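Glycosyl hydrolase (Streptomyces cattleya, PDB 7LR8) probably hydrolyses the Manβ1-4GlcNAc core disaccharide released during N-glycan breakdown, as a retaining glycoside hydrolase of family 5, subfamily 18. Local coordinates at residues G25-F33 and V55-Q63; F228-G236 and A377-A385. The protein carries 1 engineered substitution. All coordinates share one frame; numbering follows the deposited sequence.

Interaction 1 (G25-F33 and V55-Q63); sequences GWFHHWLDF and VFPLWPVFQ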
ATOM      1  N   GLY B  25      -9.960   4.802  14.841  1.00 22.29           N
ATOM      2  CA  GLY B  25      -9.447   4.355  13.559  1.00 22.54           C
ATOM      3  C   GLY B  25      -8.164   5.013  13.099  1.00 24.65           C
ATOM      4  O   GLY B  25      -7.578   4.547  12.109  1.00 22.78           O
ATOM      5  N   TRP B  26      -7.720   6.081  13.763  1.00 20.19           N
ATOM      6  CA  TRP B  26      -6.516   6.803  13.321  1.00 17.69           C
ATOM      7  C   TRP B  26      -6.759   7.237  11.871  1.00 20.23           C
ATOM      8  O   TRP B  26      -7.905   7.452  11.455  1.00 17.55           O
ATOM      9  CB  TRP B  26      -5.280   5.923  13.545  1.00 17.78           C
ATOM     10  CG  TRP B  26      -3.938   6.605  13.379  1.00 18.13           C
ATOM     11  CD1 TRP B  26      -3.419   7.602  14.159  1.00 21.86           C
ATOM     12  CD2 TRP B  26      -2.927   6.290  12.409  1.00 17.85           C
ATOM     13  NE1 TRP B  26      -2.166   7.949  13.721  1.00 17.79           N
ATOM     14  CE2 TRP B  26      -1.840   7.162  12.642  1.00 19.47           C
ATOM     15  CE3 TRP B  26      -2.850   5.377  11.345  1.00 18.36           C
ATOM     16  CZ2 TRP B  26      -0.682   7.138  11.866  1.00 17.19           C
ATOM     17  CZ3 TRP B  26      -1.694   5.353  10.564  1.00 22.69           C
ATOM     18  CH2 TRP B  26      -0.627   6.232  10.829  1.00 21.44           C
ATOM     19  N   PHE B  27      -5.708   7.375  11.071  1.00 18.21           N
ATOM     20  CA  PHE B  27      -5.934   7.788   9.689  1.00 18.08           C
ATOM     21  C   PHE B  27      -6.610   6.719   8.848  1.00 21.79           C
ATOM     22  O   PHE B  27      -7.038   7.023   7.725  1.00 18.21           O
ATOM     23  CB  PHE B  27      -4.616   8.208   9.064  1.00 17.52           C
ATOM     24  CG  PHE B  27      -3.970   9.349   9.783  1.00 17.88           C
ATOM     25  CD1 PHE B  27      -4.628  10.568   9.903  1.00 17.63           C
ATOM     26  CD2 PHE B  27      -2.720   9.204  10.346  1.00 18.68           C
ATOM     27  CE1 PHE B  27      -4.039  11.623  10.584  1.00 20.44           C
ATOM     28  CE2 PHE B  27      -2.120  10.257  11.023  1.00 21.89           C
ATOM     29  CZ  PHE B  27      -2.787  11.472  11.133  1.00 19.52           C
ATOM     30  N   HIS B  28      -6.734   5.495   9.360  1.00 19.03           N
ATOM     31  CA  HIS B  28      -7.555   4.503   8.684  1.00 20.54           C
ATOM     32  C   HIS B  28      -9.043   4.806   8.799  1.00 19.49           C
ATOM     33  O   HIS B  28      -9.855   4.039   8.265  1.00 21.14           O
ATOM     34  CB  HIS B  28      -7.265   3.103   9.228  1.00 22.38           C
ATOM     35  CG  HIS B  28      -5.805   2.760   9.287  1.00 21.09           C
ATOM     36  ND1 HIS B  28      -4.999   2.730   8.169  1.00 21.41           N
ATOM     37  CD2 HIS B  28      -5.013   2.408  10.332  1.00 22.74           C
ATOM     38  CE1 HIS B  28      -3.771   2.390   8.521  1.00 20.41           C
ATOM     39  NE2 HIS B  28      -3.752   2.187   9.828  1.00 24.83           N
ATOM     40  N   HIS B  29      -9.430   5.908   9.459  1.00 18.61           N
ATOM     41  CA  HIS B  29     -10.851   6.209   9.575  1.00 19.66           C
ATOM     42  C   HIS B  29     -11.498   6.495   8.218  1.00 18.75           C
ATOM     43  O   HIS B  29     -12.722   6.392   8.099  1.00 19.29           O
ATOM     44  CB  HIS B  29     -11.078   7.382  10.536  1.00 19.63           C
ATOM     45  CG  HIS B  29     -10.807   8.727   9.939  1.00 19.97           C
ATOM     46  ND1 HIS B  29     -11.692   9.775  10.061  1.00 25.85           N
ATOM     47  CD2 HIS B  29      -9.753   9.203   9.236  1.00 18.64           C
ATOM     48  CE1 HIS B  29     -11.201  10.836   9.444  1.00 23.73           C
ATOM     49  NE2 HIS B  29     -10.024  10.517   8.939  1.00 19.27           N
ATOM     50  N   TRP B  30     -10.716   6.807   7.183  1.00 16.84           N
ATOM     51  CA  TRP B  30     -11.322   6.954   5.860  1.00 23.46           C
ATOM     52  C   TRP B  30     -11.992   5.671   5.385  1.00 23.39           C
ATOM     53  O   TRP B  30     -12.885   5.733   4.526  1.00 22.02           O
ATOM     54  CB  TRP B  30     -10.285   7.391   4.838  1.00 20.52           C
ATOM     55  CG  TRP B  30      -9.602   8.674   5.170  1.00 17.19           C
ATOM     56  CD1 TRP B  30      -8.292   8.829   5.521  1.00 16.13           C
ATOM     57  CD2 TRP B  30     -10.184   9.995   5.188  1.00 16.02           C
ATOM     58  NE1 TRP B  30      -8.018  10.155   5.748  1.00 16.62           N
ATOM     59  CE2 TRP B  30      -9.160  10.893   5.554  1.00 17.83           C
ATOM     60  CE3 TRP B  30     -11.462  10.502   4.914  1.00 17.02           C
ATOM     61  CZ2 TRP B  30      -9.371  12.273   5.664  1.00 16.43           C
ATOM     62  CZ3 TRP B  30     -11.677  11.888   5.036  1.00 20.84           C
ATOM     63  CH2 TRP B  30     -10.632  12.749   5.406  1.00 18.01           C
ATOM     64  N   LEU B  31     -11.581   4.514   5.921  1.00 17.70           N
ATOM     65  CA  LEU B  31     -12.190   3.241   5.556  1.00 17.55           C
ATOM     66  C   LEU B  31     -13.467   2.950   6.326  1.00 18.13           C
ATOM     67  O   LEU B  31     -14.207   2.035   5.942  1.00 22.46           O
ATOM     68  CB  LEU B  31     -11.193   2.095   5.773  1.00 19.34           C
ATOM     69  CG  LEU B  31      -9.860   2.216   5.034  1.00 17.37           C
ATOM     70  CD1 LEU B  31      -8.918   1.088   5.480  1.00 21.45           C
ATOM     71  CD2 LEU B  31     -10.050   2.168   3.522  1.00 19.38           C
ATOM     72  N   ASP B  32     -13.734   3.687   7.399  1.00 18.48           N
ATOM     73  CA  ASP B  32     -14.890   3.493   8.263  1.00 18.97           C
ATOM     74  C   ASP B  32     -15.314   4.878   8.734  1.00 24.21           C
ATOM     75  O   ASP B  32     -15.308   5.199   9.935  1.00 25.65           O
ATOM     76  CB  ASP B  32     -14.566   2.568   9.433  1.00 21.43           C
ATOM     77  CG  ASP B  32     -14.223   1.159   8.981  1.00 22.46           C
ATOM     78  OD1 ASP B  32     -15.144   0.424   8.546  1.00 24.66           O
ATOM     79  OD2 ASP B  32     -13.029   0.803   9.041  1.00 24.49           O
ATOM     80  N   PHE B  33     -15.652   5.724   7.767  1.00 22.48           N
ATOM     81  CA  PHE B  33     -15.793   7.143   8.050  1.00 25.58           C
ATOM     82  C   PHE B  33     -17.042   7.388   8.887  1.00 26.04           C
ATOM     83  O   PHE B  33     -18.160   7.050   8.474  1.00 26.58           O
ATOM     84  CB  PHE B  33     -15.830   7.945   6.755  1.00 19.08           C
ATOM     85  CG  PHE B  33     -15.745   9.428   6.974  1.00 19.95           C
ATOM     86  CD1 PHE B  33     -14.535  10.027   7.294  1.00 22.40           C
ATOM     87  CD2 PHE B  33     -16.887  10.221   6.895  1.00 18.74           C
ATOM     88  CE1 PHE B  33     -14.457  11.401   7.514  1.00 24.44           C
ATOM     89  CE2 PHE B  33     -16.813  11.587   7.113  1.00 22.99           C
ATOM     90  CZ  PHE B  33     -15.590  12.176   7.419  1.00 23.41           C
ATOM     91  N   VAL B  55      -5.107  18.315   8.516  1.00 19.13           N
ATOM     92  CA  VAL B  55      -5.772  17.029   8.339  1.00 17.85           C
ATOM     93  C   VAL B  55      -5.145  16.236   7.190  1.00 16.45           C
ATOM     94  O   VAL B  55      -4.555  16.787   6.256  1.00 18.33           O
ATOM     95  CB  VAL B  55      -7.292  17.180   8.113  1.00 23.77           C
ATOM     96  CG1 VAL B  55      -7.913  18.023   9.228  1.00 20.21           C
ATOM     97  CG2 VAL B  55      -7.586  17.792   6.766  1.00 20.22           C
ATOM     98  N   PHE B  56      -5.314  14.920   7.260  1.00 15.69           N
ATOM     99  CA  PHE B  56      -4.531  13.989   6.445  1.00 16.54           C
ATOM    100  C   PHE B  56      -5.368  12.951   5.714  1.00 16.78           C
ATOM    101  O   PHE B  56      -5.738  11.917   6.302  1.00 17.07           O
ATOM    102  CB  PHE B  56      -3.497  13.289   7.316  1.00 13.22           C
ATOM    103  CG  PHE B  56      -2.567  14.232   8.005  1.00 16.53           C
ATOM    104  CD1 PHE B  56      -1.451  14.729   7.341  1.00 17.33           C
ATOM    105  CD2 PHE B  56      -2.798  14.616   9.321  1.00 15.85           C
ATOM    106  CE1 PHE B  56      -0.585  15.597   7.981  1.00 16.37           C
ATOM    107  CE2 PHE B  56      -1.932  15.500   9.954  1.00 19.07           C
ATOM    108  CZ  PHE B  56      -0.824  15.984   9.268  1.00 16.81           C
ATOM    109  N   PRO B  57      -5.625  13.161   4.423  1.00 15.58           N
ATOM    110  CA  PRO B  57      -6.034  12.052   3.555  1.00 14.87           C
ATOM    111  C   PRO B  57      -4.967  10.972   3.545  1.00 14.89           C
ATOM    112  O   PRO B  57      -3.782  11.242   3.760  1.00 17.62           O
ATOM    113  CB  PRO B  57      -6.150  12.699   2.167  1.00 15.45           C
ATOM    114  CG  PRO B  57      -6.254  14.156   2.394  1.00 19.69           C
ATOM    115  CD  PRO B  57      -5.613  14.463   3.738  1.00 15.35           C
ATOM    116  N   LEU B  58      -5.394   9.739   3.284  1.00 16.99           N
ATOM    117  CA  LEU B  58      -4.480   8.650   2.943  1.00 15.35           C
ATOM    118  C   LEU B  58      -4.493   8.530   1.422  1.00 14.73           C
ATOM    119  O   LEU B  58      -5.515   8.167   0.832  1.00 18.46           O
ATOM    120  CB  LEU B  58      -4.893   7.339   3.597  1.00 17.38           C
ATOM    121  CG  LEU B  58      -4.590   7.195   5.089  1.00 19.46           C
ATOM    122  CD1 LEU B  58      -4.936   5.792   5.569  1.00 21.82           C
ATOM    123  CD2 LEU B  58      -3.133   7.517   5.380  1.00 25.80           C
ATOM    124  N   TRP B  59      -3.364   8.868   0.793  1.00 16.05           N
ATOM    125  CA  TRP B  59      -3.291   8.939  -0.669  1.00 18.96           C
ATOM    126  C   TRP B  59      -3.751   7.661  -1.365  1.00 20.67           C
ATOM    127  O   TRP B  59      -4.613   7.757  -2.257  1.00 17.39           O
ATOM    128  CB  TRP B  59      -1.860   9.340  -1.053  1.00 19.27           C
ATOM    129  CG  TRP B  59      -1.605   9.490  -2.546  1.00 17.24           C
ATOM    130  CD1 TRP B  59      -2.514   9.851  -3.519  1.00 17.04           C
ATOM    131  CD2 TRP B  59      -0.348   9.323  -3.215  1.00 15.39           C
ATOM    132  NE1 TRP B  59      -1.889   9.888  -4.752  1.00 18.37           N
ATOM    133  CE2 TRP B  59      -0.568   9.555  -4.594  1.00 14.27           C
ATOM    134  CE3 TRP B  59       0.936   8.963  -2.790  1.00 17.69           C
ATOM    135  CZ2 TRP B  59       0.454   9.473  -5.536  1.00 16.62           C
ATOM    136  CZ3 TRP B  59       1.953   8.888  -3.727  1.00 15.73           C
ATOM    137  CH2 TRP B  59       1.703   9.128  -5.088  1.00 15.70           C
ATOM    138  N   PRO B  60      -3.277   6.454  -1.009  1.00 17.71           N
ATOM    139  CA  PRO B  60      -3.775   5.257  -1.723  1.00 17.45           C
ATOM    140  C   PRO B  60      -5.260   5.006  -1.531  1.00 20.96           C
ATOM    141  O   PRO B  60      -5.886   4.374  -2.392  1.00 20.22           O
ATOM    142  CB  PRO B  60      -2.947   4.104  -1.133  1.00 16.69           C
ATOM    143  CG  PRO B  60      -1.808   4.745  -0.394  1.00 18.48           C
ATOM    144  CD  PRO B  60      -2.324   6.079   0.057  1.00 16.92           C
ATOM    145  N   VAL B  61      -5.849   5.467  -0.421  1.00 17.21           N
ATOM    146  CA  VAL B  61      -7.289   5.326  -0.251  1.00 18.93           C
ATOM    147  C   VAL B  61      -8.038   6.334  -1.117  1.00 14.05           C
ATOM    148  O   VAL B  61      -9.102   6.027  -1.670  1.00 15.53           O
ATOM    149  CB  VAL B  61      -7.650   5.461   1.237  1.00 15.13           C
ATOM    150  CG1 VAL B  61      -9.167   5.492   1.432  1.00 19.49           C
ATOM    151  CG2 VAL B  61      -7.032   4.318   2.011  1.00 22.34           C
ATOM    152  N   PHE B  62      -7.489   7.541  -1.275  1.00 13.69           N
ATOM    153  CA  PHE B  62      -8.146   8.551  -2.093  1.00 18.14           C
ATOM    154  C   PHE B  62      -7.928   8.316  -3.586  1.00 16.03           C
ATOM    155  O   PHE B  62      -8.817   8.612  -4.392  1.00 14.63           O
ATOM    156  CB  PHE B  62      -7.648   9.945  -1.707  1.00 17.90           C
ATOM    157  CG  PHE B  62      -8.341  10.529  -0.513  1.00 15.97           C
ATOM    158  CD1 PHE B  62      -8.325   9.875   0.714  1.00 17.16           C
ATOM    159  CD2 PHE B  62      -9.023  11.730  -0.620  1.00 18.75           C
ATOM    160  CE1 PHE B  62      -8.976  10.435   1.818  1.00 17.53           C
ATOM    161  CE2 PHE B  62      -9.659  12.286   0.475  1.00 18.89           C
ATOM    162  CZ  PHE B  62      -9.639  11.630   1.689  1.00 16.74           C
ATOM    163  N   GLN B  63      -6.776   7.774  -3.974  1.00 16.49           N
ATOM    164  CA  GLN B  63      -6.424   7.583  -5.383  1.00 14.92           C
ATOM    165  C   GLN B  63      -5.896   6.161  -5.577  1.00 13.81           C
ATOM    166  O   GLN B  63      -4.699   5.957  -5.803  1.00 15.10           O
ATOM    167  CB  GLN B  63      -5.395   8.627  -5.824  1.00 15.09           C
ATOM    168  CG  GLN B  63      -5.198   8.716  -7.348  1.00 14.88           C
ATOM    169  CD  GLN B  63      -4.277   9.856  -7.749  1.00 16.12           C
ATOM    170  OE1 GLN B  63      -3.484  10.338  -6.941  1.00 16.89           O
ATOM    171  NE2 GLN B  63      -4.383  10.298  -8.999  1.00 16.35           N
TER
HETATM  172  O   HOH W   1      -7.637  11.982   8.721  1.00 21.70           O
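The indole of W30 has F62 on one face, where CE1 stands 3.6 Å above the plane, and the imidazole NE2 of H29 over the opposite face; at its edge, in plane, lies the carbonyl O of F56. The W30-F62 pair is T-shaped, the edge of F62 meeting the indole face with the planes at 89°. This packing joins two loop regions of the (β/α)8 barrel, the one after strand 15-19 and the one leaving strand 52-55, near the mannose-binding end. W30 NE1 donates to F56 O over 2.9 Å, with an N-H...O angle of 157°. P57 CB covers one face of the F62 ring. The rings of F27 and F56 meet obliquely, F27 CE1 lying 3.5 Å from F56 CD2, and the F56 side chain comes within about 6 Å of the bound mannose. V61 packs CG1 against W30 CB and both its methyls against L31 CD2; L31 also meets L31 of the second subunit, so this end belongs to the dimer interface. L58 CG lies beside its backbone N (chi1 -76°), turning the isopropyl end to 25-33, with CD1 3.3 Å from F27 O. A water 2.8 Å from H29 NE2 donates a second hydrogen bond to F56 O.

Interaction 2 (F228-G236 and A377-A385); sequences FNGTAQRYG and APGGAVFEA
Y235 holds CG beside its backbone N (chi1 -56°) and F383 holds CG anti to its own (chi1 -175°), and the rings slide past one another in opposite directions. Their planes are near parallel, but the centroids lie 5.3 Å apart and overlap is slight; the close approach is Y235 CE2 to F383 CE1, at 3.3 Å. Y235 OH accepts from G379 N at 2.9 Å, with a bent N-H...O angle of 137°, and reaches E384 OE2 as donor; at 2.4 Å this OH to OE2 separation is too short to take at face value. An alanine in place of Y235 is likely to leave the G379 N-H without its acceptor and E384 without the phenol it faces, and to open a gap beside F383. R234 CG covers one face of the Y235 ring, while its guanidinium lays a face over G379 CA, 3.6 Å from the plane. P378 wedges its CG to 3.3 Å from T231 OG1, and its CA sits over one face of F383. N229 OD1 accepts from T231 N at 3.0 Å, an Asx turn, and from T231 OG1, in the carbonyl plane on a lone pair, holding the hydroxyl beside P378. The contact joins this turn, at the start of the helix after barrel strand 221-225, to a type II beta turn, A377 to G380, leading into helix 381-391 beyond the barrel.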
ATOM      1  N   PHE B 228      13.576  14.486  19.236  1.00 19.94           N
ATOM      2  CA  PHE B 228      14.218  13.178  19.168  1.00 21.69           C
ATOM      3  C   PHE B 228      15.227  13.089  18.025  1.00 21.36           C
ATOM      4  O   PHE B 228      15.795  12.015  17.789  1.00 22.82           O
ATOM      5  CB  PHE B 228      13.180  12.045  19.050  1.00 22.22           C
ATOM      6  CG  PHE B 228      12.203  12.192  17.903  1.00 25.46           C
ATOM      7  CD1 PHE B 228      12.635  12.298  16.587  1.00 24.14           C
ATOM      8  CD2 PHE B 228      10.839  12.185  18.150  1.00 26.79           C
ATOM      9  CE1 PHE B 228      11.727  12.424  15.543  1.00 26.58           C
ATOM     10  CE2 PHE B 228       9.930  12.313  17.121  1.00 26.57           C
ATOM     11  CZ  PHE B 228      10.372  12.424  15.809  1.00 26.23           C
ATOM     12  N   ASN B 229      15.472  14.197  17.337  1.00 22.88           N
ATOM     13  CA  ASN B 229      16.372  14.259  16.193  1.00 23.99           C
ATOM     14  C   ASN B 229      17.843  14.355  16.589  1.00 26.92           C
ATOM     15  O   ASN B 229      18.668  14.742  15.750  1.00 24.68           O
ATOM     16  CB  ASN B 229      15.994  15.453  15.317  1.00 22.28           C
ATOM     17  CG  ASN B 229      16.236  16.784  16.000  1.00 23.20           C
ATOM     18  OD1 ASN B 229      16.733  16.848  17.140  1.00 22.42           O
ATOM     19  ND2 ASN B 229      15.883  17.861  15.316  1.00 19.62           N
ATOM     20  N   GLY B 230      18.179  14.069  17.849  1.00 23.11           N
ATOM     21  CA  GLY B 230      19.515  14.248  18.375  1.00 25.11           C
ATOM     22  C   GLY B 230      19.626  15.368  19.385  1.00 25.82           C
ATOM     23  O   GLY B 230      20.612  15.420  20.131  1.00 26.44           O
ATOM     24  N   THR B 231      18.636  16.265  19.428  1.00 23.12           N
ATOM     25  CA  THR B 231      18.708  17.399  20.339  1.00 23.81           C
ATOM     26  C   THR B 231      18.614  16.946  21.785  1.00 26.87           C
ATOM     27  O   THR B 231      19.483  17.268  22.605  1.00 23.58           O
ATOM     28  CB  THR B 231      17.595  18.398  20.035  1.00 19.70           C
ATOM     29  OG1 THR B 231      17.740  18.902  18.694  1.00 20.35           O
ATOM     30  CG2 THR B 231      17.666  19.542  21.035  1.00 23.38           C
ATOM     31  N   ALA B 232      17.558  16.205  22.122  1.00 22.22           N
ATOM     32  CA  ALA B 232      17.420  15.719  23.495  1.00 23.45           C
ATOM     33  C   ALA B 232      18.551  14.769  23.869  1.00 26.59           C
ATOM     34  O   ALA B 232      19.048  14.795  25.001  1.00 27.97           O
ATOM     35  CB  ALA B 232      16.068  15.036  23.678  1.00 26.92           C
ATOM     36  N   GLN B 233      18.964  13.911  22.935  1.00 25.84           N
ATOM     37  CA  GLN B 233      19.990  12.923  23.244  1.00 28.08           C
ATOM     38  C   GLN B 233      21.315  13.590  23.587  1.00 31.62           C
ATOM     39  O   GLN B 233      22.036  13.137  24.482  1.00 32.63           O
ATOM     40  CB  GLN B 233      20.160  11.968  22.062  1.00 29.82           C
ATOM     41  CG  GLN B 233      18.925  11.138  21.760  1.00 29.54           C
ATOM     42  CD  GLN B 233      18.032  11.747  20.682  1.00 28.63           C
ATOM     43  OE1 GLN B 233      17.879  12.973  20.581  1.00 27.05           O
ATOM     44  NE2 GLN B 233      17.420  10.885  19.885  1.00 28.10           N
ATOM     45  N   ARG B 234      21.652  14.670  22.885  1.00 30.95           N
ATOM     46  CA  ARG B 234      22.954  15.302  23.058  1.00 35.78           C
ATOM     47  C   ARG B 234      22.969  16.303  24.204  1.00 31.26           C
ATOM     48  O   ARG B 234      23.916  16.325  24.997  1.00 34.31           O
ATOM     49  CB  ARG B 234      23.368  15.999  21.757  1.00 37.31           C
ATOM     50  CG  ARG B 234      24.703  16.719  21.847  1.00 50.06           C
ATOM     51  CD  ARG B 234      25.119  17.249  20.492  1.00 59.61           C
ATOM     52  NE  ARG B 234      25.171  16.184  19.495  1.00 66.58           N
ATOM     53  CZ  ARG B 234      26.294  15.646  19.032  1.00 69.08           C
ATOM     54  NH1 ARG B 234      27.469  16.074  19.475  1.00 69.79           N
ATOM     55  NH2 ARG B 234      26.242  14.682  18.123  1.00 69.81           N
ATOM     56  N   TYR B 235      21.926  17.126  24.310  1.00 27.75           N
ATOM     57  CA  TYR B 235      21.894  18.222  25.274  1.00 27.94           C
ATOM     58  C   TYR B 235      21.052  17.931  26.507  1.00 37.96           C
ATOM     59  O   TYR B 235      21.254  18.582  27.540  1.00 33.11           O
ATOM     60  CB  TYR B 235      21.385  19.492  24.579  1.00 29.10           C
ATOM     61  CG  TYR B 235      22.230  19.837  23.377  1.00 26.21           C
ATOM     62  CD1 TYR B 235      23.509  20.361  23.537  1.00 35.43           C
ATOM     63  CD2 TYR B 235      21.773  19.595  22.083  1.00 25.42           C
ATOM     64  CE1 TYR B 235      24.303  20.664  22.447  1.00 31.64           C
ATOM     65  CE2 TYR B 235      22.564  19.893  20.979  1.00 28.78           C
ATOM     66  CZ  TYR B 235      23.826  20.426  21.169  1.00 34.65           C
ATOM     67  OH  TYR B 235      24.622  20.731  20.094  1.00 32.49           O
ATOM     68  N   GLY B 236      20.134  16.984  26.433  1.00 27.60           N
ATOM     69  CA  GLY B 236      19.355  16.550  27.575  1.00 28.25           C
ATOM     70  C   GLY B 236      17.915  17.028  27.488  1.00 26.94           C
ATOM     71  O   GLY B 236      17.612  18.072  26.899  1.00 26.49           O
ATOM     72  N   ALA B 377      22.659  21.365  12.287  1.00 21.52           N
ATOM     73  CA  ALA B 377      22.085  20.229  12.984  1.00 22.70           C
ATOM     74  C   ALA B 377      22.553  20.204  14.432  1.00 23.34           C
ATOM     75  O   ALA B 377      23.522  20.880  14.787  1.00 26.71           O
ATOM     76  CB  ALA B 377      22.490  18.933  12.285  1.00 23.87           C
ATOM     77  N   PRO B 378      21.876  19.443  15.291  1.00 24.34           N
ATOM     78  CA  PRO B 378      22.383  19.247  16.656  1.00 28.44           C
ATOM     79  C   PRO B 378      23.849  18.831  16.642  1.00 29.93           C
ATOM     80  O   PRO B 378      24.261  17.963  15.871  1.00 29.24           O
ATOM     81  CB  PRO B 378      21.480  18.138  17.209  1.00 35.09           C
ATOM     82  CG  PRO B 378      20.177  18.330  16.468  1.00 30.30           C
ATOM     83  CD  PRO B 378      20.561  18.798  15.088  1.00 26.49           C
ATOM     84  N   GLY B 379      24.648  19.473  17.497  1.00 28.67           N
ATOM     85  CA  GLY B 379      26.082  19.277  17.487  1.00 34.93           C
ATOM     86  C   GLY B 379      26.841  20.199  16.554  1.00 32.86           C
ATOM     87  O   GLY B 379      28.068  20.308  16.683  1.00 36.38           O
ATOM     88  N   GLY B 380      26.144  20.880  15.629  1.00 29.82           N
ATOM     89  CA  GLY B 380      26.802  21.734  14.665  1.00 26.99           C
ATOM     90  C   GLY B 380      27.120  23.115  15.208  1.00 33.70           C
ATOM     91  O   GLY B 380      26.554  23.575  16.203  1.00 27.92           O
ATOM     92  N   ALA B 381      28.040  23.796  14.520  1.00 29.13           N
ATOM     93  CA  ALA B 381      28.556  25.060  15.041  1.00 29.10           C
ATOM     94  C   ALA B 381      27.487  26.145  15.041  1.00 28.06           C
ATOM     95  O   ALA B 381      27.455  26.982  15.949  1.00 31.26           O
ATOM     96  CB  ALA B 381      29.776  25.509  14.237  1.00 31.72           C
ATOM     97  N   VAL B 382      26.616  26.162  14.028  1.00 23.96           N
ATOM     98  CA  VAL B 382      25.540  27.154  13.986  1.00 22.52           C
ATOM     99  C   VAL B 382      24.510  26.859  15.073  1.00 26.91           C
ATOM    100  O   VAL B 382      24.086  27.756  15.815  1.00 22.61           O
ATOM    101  CB  VAL B 382      24.905  27.182  12.580  1.00 21.60           C
ATOM    102  CG1 VAL B 382      23.551  27.863  12.604  1.00 20.39           C
ATOM    103  CG2 VAL B 382      25.833  27.884  11.601  1.00 22.84           C
ATOM    104  N   PHE B 383      24.118  25.586  15.194  1.00 23.04           N
ATOM    105  CA  PHE B 383      23.171  25.151  16.218  1.00 24.29           C
ATOM    106  C   PHE B 383      23.622  25.577  17.613  1.00 22.65           C
ATOM    107  O   PHE B 383      22.854  26.184  18.367  1.00 26.26           O
ATOM    108  CB  PHE B 383      23.020  23.625  16.149  1.00 24.57           C
ATOM    109  CG  PHE B 383      21.975  23.058  17.083  1.00 24.48           C
ATOM    110  CD1 PHE B 383      22.220  22.934  18.448  1.00 26.37           C
ATOM    111  CD2 PHE B 383      20.755  22.620  16.584  1.00 23.19           C
ATOM    112  CE1 PHE B 383      21.262  22.411  19.301  1.00 28.88           C
ATOM    113  CE2 PHE B 383      19.789  22.081  17.436  1.00 25.19           C
ATOM    114  CZ  PHE B 383      20.039  21.983  18.791  1.00 25.34           C
ATOM    115  N   GLU B 384      24.865  25.250  17.974  1.00 24.48           N
ATOM    116  CA  GLU B 384      25.336  25.525  19.331  1.00 26.35           C
ATOM    117  C   GLU B 384      25.538  27.018  19.560  1.00 31.96           C
ATOM    118  O   GLU B 384      25.263  27.519  20.657  1.00 30.71           O
ATOM    119  CB  GLU B 384      26.625  24.749  19.611  1.00 31.32           C
ATOM    120  CG  GLU B 384      26.483  23.261  19.320  1.00 39.41           C
ATOM    121  CD  GLU B 384      27.391  22.380  20.160  1.00 43.70           C
ATOM    122  OE1 GLU B 384      28.492  22.832  20.539  1.00 45.64           O
ATOM    123  OE2 GLU B 384      26.997  21.225  20.432  1.00 40.65           O
ATOM    124  N   ALA B 385      26.006  27.750  18.546  1.00 27.97           N
ATOM    125  CA  ALA B 385      26.126  29.198  18.711  1.00 29.22           C
ATOM    126  C   ALA B 385      24.758  29.846  18.886  1.00 26.01           C
ATOM    127  O   ALA B 385      24.618  30.799  19.660  1.00 28.79           O
ATOM    128  CB  ALA B 385      26.865  29.817  17.526  1.00 27.08           C
TER

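Overall arrangement
From the N terminus, the chain leaves strand 15-19 into the loop holding 25-33, runs through helix 35-46 and strand 52-55, and closes interaction 1 at 55-63, a short closure with 21 residues between its segments. Interaction 2 opens only after strand 221-225 and closes 140 residues later, beyond helix 334-349 and strand 358-362. The two are therefore in series, neither nested nor crossed. The centres of interactions 1 and 2 lie about 35 Å apart, on opposite sides of the chain's centre. The nearest atoms of interactions 1 and 2 are about 13 Å apart. Interaction 1 ties together the connections that follow two adjacent strands, 15-19 and 52-55; interaction 2 ties the barrel to the C-terminal region containing the three-stranded parallel sheet.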